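Apical membrane antigen 1 (Toxoplasma gondii, PDB 3ZLE) may play a role in host cell invasion, as a sporozoite paralog of the AMA1 surface proteins of apicomplexan parasites. Local coordinates at residues S296-L308 against T315-F327. Sequence-based numbering, arbitrary orientation.
Sequences SGGFGANWANFYL and TICAIFDQVPDCF
Backbone pairing between Trp-303 to Leu-308 and Thr-315 to Phe-320 makes the central hairpin of a four-stranded antiparallel sheet, a worked example of strands with side chains packed on both faces. Five hydrogen bonds join the strands, among them Ala-318 N to Asn-305 O (2.8 Å) and Ile-316 N to Tyr-307 O, which is almost straight at 172°. Where the pairing ends, Asn-302 and Trp-303 both stand opposite Phe-320 in a classic beta bulge. Beyond it a water takes the N-H of Gly-300 and donates to Asp-321 O.

Aromatic rings pack on the face that carries Trp-303, Tyr-307 and Phe-320. Trp-303 CB lies over the Phe-320 ring, a CH-pi contact 3.6 Å from the centroid; chi1 of 63° sets CG of Phe-320 between its own backbone N and carbonyl carbon, and the ring leans toward strand 303-308. The indole and phenyl planes are nearly parallel yet slid apart, with little overlap. Where the chain leaves the strand and passes the indole, one face of Trp-303 receives Pro-324 CD, 3.8 Å from the centroid of the five-membered ring, and Gln-322 O, while Val-323 CG2 lies 3.8 Å from Trp-303 CH2. Farther along, the Tyr-307 ring covers Ile-316 CB with one face and meets Ala-318 CB at its edge.

On the other face, Ala-304 CB touches Ile-319 CG1 (3.8 Å) and Cys-317 SG, the latter in a disulfide with Cys-256 of helix 253-262. Phe-306, its CG anti to the backbone N (chi1 174°), brings CZ to 3.7 Å from Thr-315 CB.

Buried polar groups are matched too: Trp-303 NE1 bonds to Phe-22 O, and Asn-305 ND2 to Phe-228 O and Phe-239 O. Apolar and CH-pi contacts thus pack both faces, while hydrogen bonds and the disulfide tie the hairpin to neighbouring parts of the ectodomain.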
ATOM      1  N   SER A 296      10.104  -5.234  -8.170  1.00 29.21           N
ATOM      2  CA  SER A 296       9.290  -6.327  -7.643  1.00 26.94           C
ATOM      3  C   SER A 296       8.132  -6.659  -8.596  1.00 20.39           C
ATOM      4  O   SER A 296       7.694  -7.785  -8.662  1.00 28.63           O
ATOM      5  CB  SER A 296       8.732  -5.924  -6.285  1.00 27.65           C
ATOM      6  OG  SER A 296       7.865  -4.796  -6.433  1.00 34.06           O
ATOM      7  N   GLY A 297       7.653  -5.699  -9.351  1.00 22.59           N
ATOM      8  CA  GLY A 297       6.352  -5.915 -10.103  1.00 23.26           C
ATOM      9  C   GLY A 297       5.176  -6.190  -9.184  1.00 25.72           C
ATOM     10  O   GLY A 297       4.132  -6.662  -9.635  1.00 29.43           O
ATOM     11  N   GLY A 298       5.356  -5.919  -7.869  1.00 26.27           N
ATOM     12  CA  GLY A 298       4.345  -6.265  -6.877  1.00 26.81           C
ATOM     13  C   GLY A 298       4.266  -7.722  -6.449  1.00 29.80           C
ATOM     14  O   GLY A 298       3.396  -8.095  -5.659  1.00 34.70           O
ATOM     15  N   PHE A 299       5.229  -8.529  -6.867  1.00 26.50           N
ATOM     16  CA  PHE A 299       5.377  -9.853  -6.282  1.00 26.81           C
ATOM     17  C   PHE A 299       6.034  -9.769  -4.894  1.00 32.93           C
ATOM     18  O   PHE A 299       7.005  -9.019  -4.686  1.00 29.06           O
ATOM     19  CB  PHE A 299       6.177 -10.769  -7.230  1.00 27.70           C
ATOM     20  CG  PHE A 299       5.430 -11.131  -8.501  1.00 25.15           C
ATOM     21  CD1 PHE A 299       4.556 -12.223  -8.538  1.00 25.76           C
ATOM     22  CD2 PHE A 299       5.526 -10.317  -9.648  1.00 30.76           C
ATOM     23  CE1 PHE A 299       3.785 -12.514  -9.699  1.00 26.54           C
ATOM     24  CE2 PHE A 299       4.808 -10.641 -10.830  1.00 30.36           C
ATOM     25  CZ  PHE A 299       3.926 -11.742 -10.844  1.00 24.49           C
ATOM     26  N   GLY A 300       5.480 -10.482  -3.919  1.00 23.86           N
ATOM     27  CA  GLY A 300       6.162 -10.556  -2.622  1.00 22.03           C
ATOM     28  C   GLY A 300       5.216 -10.986  -1.504  1.00 23.94           C
ATOM     29  O   GLY A 300       4.096 -11.389  -1.761  1.00 24.60           O
ATOM     30  N   ALA A 301       5.652 -10.835  -0.254  1.00 21.31           N
ATOM     31  CA  ALA A 301       4.863 -11.295   0.884  1.00 20.29           C
ATOM     32  C   ALA A 301       3.951 -10.146   1.290  1.00 21.91           C
ATOM     33  O   ALA A 301       4.356  -9.296   2.072  1.00 20.91           O
ATOM     34  CB  ALA A 301       5.788 -11.671   2.036  1.00 18.71           C
ATOM     35  N   ASN A 302       2.807 -10.027   0.626  1.00 22.91           N
ATOM     36  CA  ASN A 302       2.033  -8.788   0.669  1.00 25.42           C
ATOM     37  C   ASN A 302       0.705  -8.988   1.429  1.00 27.24           C
ATOM     38  O   ASN A 302      -0.043  -8.025   1.624  1.00 25.65           O
ATOM     39  CB  ASN A 302       1.663  -8.302  -0.753  1.00 27.24           C
ATOM     40  CG  ASN A 302       2.838  -8.230  -1.681  1.00 25.70           C
ATOM     41  OD1 ASN A 302       3.912  -7.727  -1.317  1.00 27.33           O
ATOM     42  ND2 ASN A 302       2.592  -8.555  -2.944  1.00 20.79           N
ATOM     43  N   TRP A 303       0.357 -10.247   1.684  1.00 24.05           N
ATOM     44  CA  TRP A 303      -0.881 -10.607   2.368  1.00 23.14           C
ATOM     45  C   TRP A 303      -0.599 -11.149   3.762  1.00 27.33           C
ATOM     46  O   TRP A 303       0.429 -11.756   3.974  1.00 23.78           O
ATOM     47  CB  TRP A 303      -1.626 -11.655   1.586  1.00 21.48           C
ATOM     48  CG  TRP A 303      -1.840 -11.307   0.098  1.00 27.25           C
ATOM     49  CD1 TRP A 303      -2.984 -10.821  -0.465  1.00 22.23           C
ATOM     50  CD2 TRP A 303      -0.926 -11.567  -0.999  1.00 21.18           C
ATOM     51  NE1 TRP A 303      -2.806 -10.666  -1.837  1.00 26.68           N
ATOM     52  CE2 TRP A 303      -1.550 -11.108  -2.181  1.00 27.27           C
ATOM     53  CE3 TRP A 303       0.398 -12.026  -1.072  1.00 22.60           C
ATOM     54  CZ2 TRP A 303      -0.911 -11.152  -3.447  1.00 23.31           C
ATOM     55  CZ3 TRP A 303       1.036 -12.049  -2.313  1.00 23.15           C
ATOM     56  CH2 TRP A 303       0.358 -11.648  -3.492  1.00 24.10           C
ATOM     57  N   ALA A 304      -1.514 -10.877   4.716  1.00 24.64           N
ATOM     58  CA  ALA A 304      -1.414 -11.388   6.062  1.00 23.58           C
ATOM     59  C   ALA A 304      -2.754 -11.918   6.548  1.00 26.18           C
ATOM     60  O   ALA A 304      -3.780 -11.275   6.379  1.00 32.07           O
ATOM     61  CB  ALA A 304      -0.897 -10.310   7.028  1.00 24.06           C
ATOM     62  N   ASN A 305      -2.744 -13.122   7.127  1.00 25.41           N
ATOM     63  CA  ASN A 305      -3.902 -13.638   7.824  1.00 21.83           C
ATOM     64  C   ASN A 305      -3.758 -13.433   9.314  1.00 26.75           C
ATOM     65  O   ASN A 305      -2.754 -13.865   9.920  1.00 27.07           O
ATOM     66  CB  ASN A 305      -4.076 -15.114   7.513  1.00 22.67           C
ATOM     67  CG  ASN A 305      -4.805 -15.334   6.222  1.00 25.65           C
ATOM     68  OD1 ASN A 305      -5.510 -14.432   5.730  1.00 27.85           O
ATOM     69  ND2 ASN A 305      -4.674 -16.521   5.669  1.00 18.19           N
ATOM     70  N   PHE A 306      -4.739 -12.771   9.920  1.00 29.03           N
ATOM     71  CA  PHE A 306      -4.756 -12.601  11.375  1.00 31.08           C
ATOM     72  C   PHE A 306      -5.796 -13.519  12.039  1.00 34.87           C
ATOM     73  O   PHE A 306      -7.003 -13.380  11.813  1.00 27.49           O
ATOM     74  CB  PHE A 306      -5.051 -11.165  11.745  1.00 27.70           C
ATOM     75  CG  PHE A 306      -5.229 -10.958  13.223  1.00 30.88           C
ATOM     76  CD1 PHE A 306      -4.132 -10.763  14.053  1.00 27.80           C
ATOM     77  CD2 PHE A 306      -6.478 -11.087  13.801  1.00 28.22           C
ATOM     78  CE1 PHE A 306      -4.305 -10.522  15.396  1.00 30.06           C
ATOM     79  CE2 PHE A 306      -6.656 -10.886  15.164  1.00 26.62           C
ATOM     80  CZ  PHE A 306      -5.578 -10.574  15.956  1.00 30.77           C
ATOM     81  N   TYR A 307      -5.336 -14.492  12.831  1.00 39.23           N
ATOM     82  CA  TYR A 307      -6.295 -15.410  13.458  1.00 34.92           C
ATOM     83  C   TYR A 307      -5.874 -15.927  14.809  1.00 31.04           C
ATOM     84  O   TYR A 307      -4.739 -15.738  15.245  1.00 33.69           O
ATOM     85  CB  TYR A 307      -6.621 -16.573  12.518  1.00 33.38           C
ATOM     86  CG  TYR A 307      -5.423 -17.426  12.193  1.00 36.38           C
ATOM     87  CD1 TYR A 307      -4.470 -16.996  11.294  1.00 36.73           C
ATOM     88  CD2 TYR A 307      -5.191 -18.617  12.879  1.00 39.22           C
ATOM     89  CE1 TYR A 307      -3.361 -17.774  11.007  1.00 38.50           C
ATOM     90  CE2 TYR A 307      -4.105 -19.406  12.595  1.00 39.56           C
ATOM     91  CZ  TYR A 307      -3.193 -18.981  11.656  1.00 44.22           C
ATOM     92  OH  TYR A 307      -2.101 -19.769  11.392  1.00 37.58           O
ATOM     93  N   LEU A 308      -6.843 -16.471  15.521  1.00 40.11           N
ATOM     94  CA  LEU A 308      -6.629 -17.091  16.798  1.00 45.50           C
ATOM     95  C   LEU A 308      -6.339 -18.559  16.531  1.00 45.99           C
ATOM     96  O   LEU A 308      -7.176 -19.249  15.972  1.00 44.99           O
ATOM     97  CB  LEU A 308      -7.905 -16.948  17.637  1.00 51.18           C
ATOM     98  CG  LEU A 308      -8.028 -17.723  18.961  1.00 55.27           C
ATOM     99  CD1 LEU A 308      -6.843 -17.441  19.865  1.00 48.76           C
ATOM    100  CD2 LEU A 308      -9.323 -17.345  19.660  1.00 48.89           C
ATOM    101  N   THR A 315      -3.036 -15.234  19.185  1.00 39.03           N
ATOM    102  CA  THR A 315      -3.229 -14.564  17.909  1.00 34.71           C
ATOM    103  C   THR A 315      -1.973 -14.523  17.045  1.00 34.95           C
ATOM    104  O   THR A 315      -0.914 -14.028  17.446  1.00 39.72           O
ATOM    105  CB  THR A 315      -3.860 -13.157  18.029  1.00 37.19           C
ATOM    106  OG1 THR A 315      -3.014 -12.315  18.778  1.00 37.42           O
ATOM    107  CG2 THR A 315      -5.250 -13.216  18.686  1.00 35.57           C
ATOM    108  N   ILE A 316      -2.133 -15.001  15.823  1.00 32.32           N
ATOM    109  CA  ILE A 316      -1.026 -15.161  14.883  1.00 34.30           C
ATOM    110  C   ILE A 316      -1.201 -14.153  13.721  1.00 27.85           C
ATOM    111  O   ILE A 316      -2.287 -14.020  13.194  1.00 23.58           O
ATOM    112  CB  ILE A 316      -1.077 -16.607  14.321  1.00 33.18           C
ATOM    113  CG1 ILE A 316      -0.999 -17.624  15.467  1.00 44.74           C
ATOM    114  CG2 ILE A 316       0.029 -16.871  13.315  1.00 31.90           C
ATOM    115  CD1 ILE A 316       0.130 -17.361  16.460  1.00 33.88           C
ATOM    116  N   CYS A 317      -0.122 -13.475  13.330  1.00 25.56           N
ATOM    117  CA  CYS A 317      -0.039 -12.783  12.036  1.00 24.18           C
ATOM    118  C   CYS A 317       0.748 -13.633  11.041  1.00 24.95           C
ATOM    119  O   CYS A 317       1.988 -13.696  11.107  1.00 22.70           O
ATOM    120  CB  CYS A 317       0.697 -11.489  12.212  1.00 31.18           C
ATOM    121  SG  CYS A 317       0.599 -10.387  10.799  1.00 48.91           S
ATOM    122  N   ALA A 318       0.042 -14.343  10.175  1.00 23.01           N
ATOM    123  CA  ALA A 318       0.684 -15.258   9.202  1.00 26.27           C
ATOM    124  C   ALA A 318       0.812 -14.567   7.863  1.00 27.56           C
ATOM    125  O   ALA A 318      -0.167 -14.452   7.107  1.00 29.29           O
ATOM    126  CB  ALA A 318      -0.120 -16.542   9.046  1.00 19.48           C
ATOM    127  N   ILE A 319       2.015 -14.110   7.572  1.00 28.15           N
ATOM    128  CA  ILE A 319       2.273 -13.377   6.356  1.00 25.20           C
ATOM    129  C   ILE A 319       2.733 -14.296   5.226  1.00 30.58           C
ATOM    130  O   ILE A 319       3.659 -15.080   5.375  1.00 31.96           O
ATOM    131  CB  ILE A 319       3.339 -12.347   6.605  1.00 20.92           C
ATOM    132  CG1 ILE A 319       2.788 -11.233   7.502  1.00 17.60           C
ATOM    133  CG2 ILE A 319       3.953 -11.876   5.301  1.00 18.31           C
ATOM    134  CD1 ILE A 319       3.877 -10.411   8.158  1.00 17.71           C
ATOM    135  N   PHE A 320       2.105 -14.183   4.079  1.00 28.89           N
ATOM    136  CA  PHE A 320       2.413 -15.134   3.025  1.00 29.08           C
ATOM    137  C   PHE A 320       2.626 -14.428   1.711  1.00 24.83           C
ATOM    138  O   PHE A 320       2.303 -13.249   1.572  1.00 22.76           O
ATOM    139  CB  PHE A 320       1.328 -16.197   2.916  1.00 23.60           C
ATOM    140  CG  PHE A 320      -0.032 -15.645   2.531  1.00 30.17           C
ATOM    141  CD1 PHE A 320      -0.905 -15.145   3.508  1.00 31.74           C
ATOM    142  CD2 PHE A 320      -0.481 -15.721   1.212  1.00 29.84           C
ATOM    143  CE1 PHE A 320      -2.173 -14.726   3.179  1.00 26.21           C
ATOM    144  CE2 PHE A 320      -1.731 -15.234   0.856  1.00 30.07           C
ATOM    145  CZ  PHE A 320      -2.570 -14.710   1.843  1.00 32.84           C
ATOM    146  N   ASP A 321       3.113 -15.168   0.726  1.00 24.54           N
ATOM    147  CA  ASP A 321       3.508 -14.553  -0.537  1.00 28.90           C
ATOM    148  C   ASP A 321       2.923 -15.215  -1.755  1.00 34.96           C
ATOM    149  O   ASP A 321       3.437 -15.021  -2.848  1.00 33.67           O
ATOM    150  CB  ASP A 321       5.032 -14.514  -0.670  1.00 35.85           C
ATOM    151  CG  ASP A 321       5.639 -15.891  -0.847  1.00 29.09           C
ATOM    152  OD1 ASP A 321       4.900 -16.890  -0.896  1.00 33.24           O
ATOM    153  OD2 ASP A 321       6.873 -15.973  -0.856  1.00 36.53           O
ATOM    154  N   GLN A 322       1.759 -15.848  -1.595  1.00 31.72           N
ATOM    155  CA  GLN A 322       0.997 -16.348  -2.744  1.00 32.64           C
ATOM    156  C   GLN A 322      -0.271 -15.537  -3.004  1.00 31.03           C
ATOM    157  O   GLN A 322      -0.965 -15.134  -2.085  1.00 23.44           O
ATOM    158  CB  GLN A 322       0.610 -17.793  -2.520  1.00 38.49           C
ATOM    159  CG  GLN A 322       1.792 -18.714  -2.297  1.00 54.71           C
ATOM    160  CD  GLN A 322       1.880 -19.786  -3.359  1.00 68.68           C
ATOM    161  OE1 GLN A 322       0.892 -20.472  -3.650  1.00 76.65           O
ATOM    162  NE2 GLN A 322       3.050 -19.913  -3.976  1.00 69.84           N
ATOM    163  N   VAL A 323      -0.622 -15.391  -4.271  1.00 26.70           N
ATOM    164  CA  VAL A 323      -1.876 -14.820  -4.600  1.00 25.22           C
ATOM    165  C   VAL A 323      -2.965 -15.780  -4.155  1.00 29.00           C
ATOM    166  O   VAL A 323      -3.035 -16.921  -4.650  1.00 26.84           O
ATOM    167  CB  VAL A 323      -2.004 -14.545  -6.099  1.00 25.75           C
ATOM    168  CG1 VAL A 323      -3.446 -14.134  -6.426  1.00 21.76           C
ATOM    169  CG2 VAL A 323      -1.028 -13.448  -6.519  1.00 29.34           C
ATOM    170  N   PRO A 324      -3.896 -15.286  -3.311  1.00 25.64           N
ATOM    171  CA  PRO A 324      -4.926 -16.154  -2.769  1.00 28.27           C
ATOM    172  C   PRO A 324      -6.095 -16.166  -3.735  1.00 25.00           C
ATOM    173  O   PRO A 324      -6.242 -15.227  -4.509  1.00 23.97           O
ATOM    174  CB  PRO A 324      -5.303 -15.464  -1.441  1.00 24.70           C
ATOM    175  CG  PRO A 324      -5.002 -14.036  -1.663  1.00 24.88           C
ATOM    176  CD  PRO A 324      -3.930 -13.940  -2.728  1.00 20.94           C
ATOM    177  N   ASP A 325      -6.893 -17.230  -3.726  1.00 23.77           N
ATOM    178  CA  ASP A 325      -8.002 -17.342  -4.680  1.00 23.52           C
ATOM    179  C   ASP A 325      -9.306 -17.764  -4.003  1.00 20.31           C
ATOM    180  O   ASP A 325     -10.283 -18.046  -4.643  1.00 20.55           O
ATOM    181  CB  ASP A 325      -7.636 -18.323  -5.826  1.00 24.79           C
ATOM    182  CG  ASP A 325      -7.347 -19.728  -5.328  1.00 32.74           C
ATOM    183  OD1 ASP A 325      -7.665 -20.030  -4.156  1.00 28.47           O
ATOM    184  OD2 ASP A 325      -6.898 -20.588  -6.147  1.00 34.94           O
ATOM    185  N   CYS A 326      -9.334 -17.752  -2.688  1.00 27.54           N
ATOM    186  CA  CYS A 326     -10.613 -17.870  -2.005  1.00 23.12           C
ATOM    187  C   CYS A 326     -10.481 -17.304  -0.614  1.00 25.99           C
ATOM    188  O   CYS A 326      -9.364 -16.907  -0.168  1.00 20.91           O
ATOM    189  CB  CYS A 326     -11.062 -19.345  -1.939  1.00 22.32           C
ATOM    190  SG  CYS A 326      -9.794 -20.402  -1.208  1.00 34.21           S
ATOM    191  N   PHE A 327     -11.634 -17.178   0.038  1.00 25.13           N
ATOM    192  CA  PHE A 327     -11.721 -16.801   1.421  1.00 23.14           C
ATOM    193  C   PHE A 327     -12.350 -17.920   2.199  1.00 23.96           C
ATOM    194  O   PHE A 327     -13.394 -18.462   1.797  1.00 21.25           O
ATOM    195  CB  PHE A 327     -12.605 -15.571   1.561  1.00 23.27           C
ATOM    196  CG  PHE A 327     -11.900 -14.313   1.267  1.00 19.06           C
ATOM    197  CD1 PHE A 327     -11.031 -13.765   2.202  1.00 20.09           C
ATOM    198  CD2 PHE A 327     -11.987 -13.732   0.001  1.00 19.23           C
ATOM    199  CE1 PHE A 327     -10.357 -12.596   1.919  1.00 19.14           C
ATOM    200  CE2 PHE A 327     -11.308 -12.560  -0.284  1.00 14.19           C
ATOM    201  CZ  PHE A 327     -10.512 -11.992   0.661  1.00 16.86           C
TER
HETATM  202  O   HOH W   1       3.663 -12.758  -4.896  1.00 41.16           O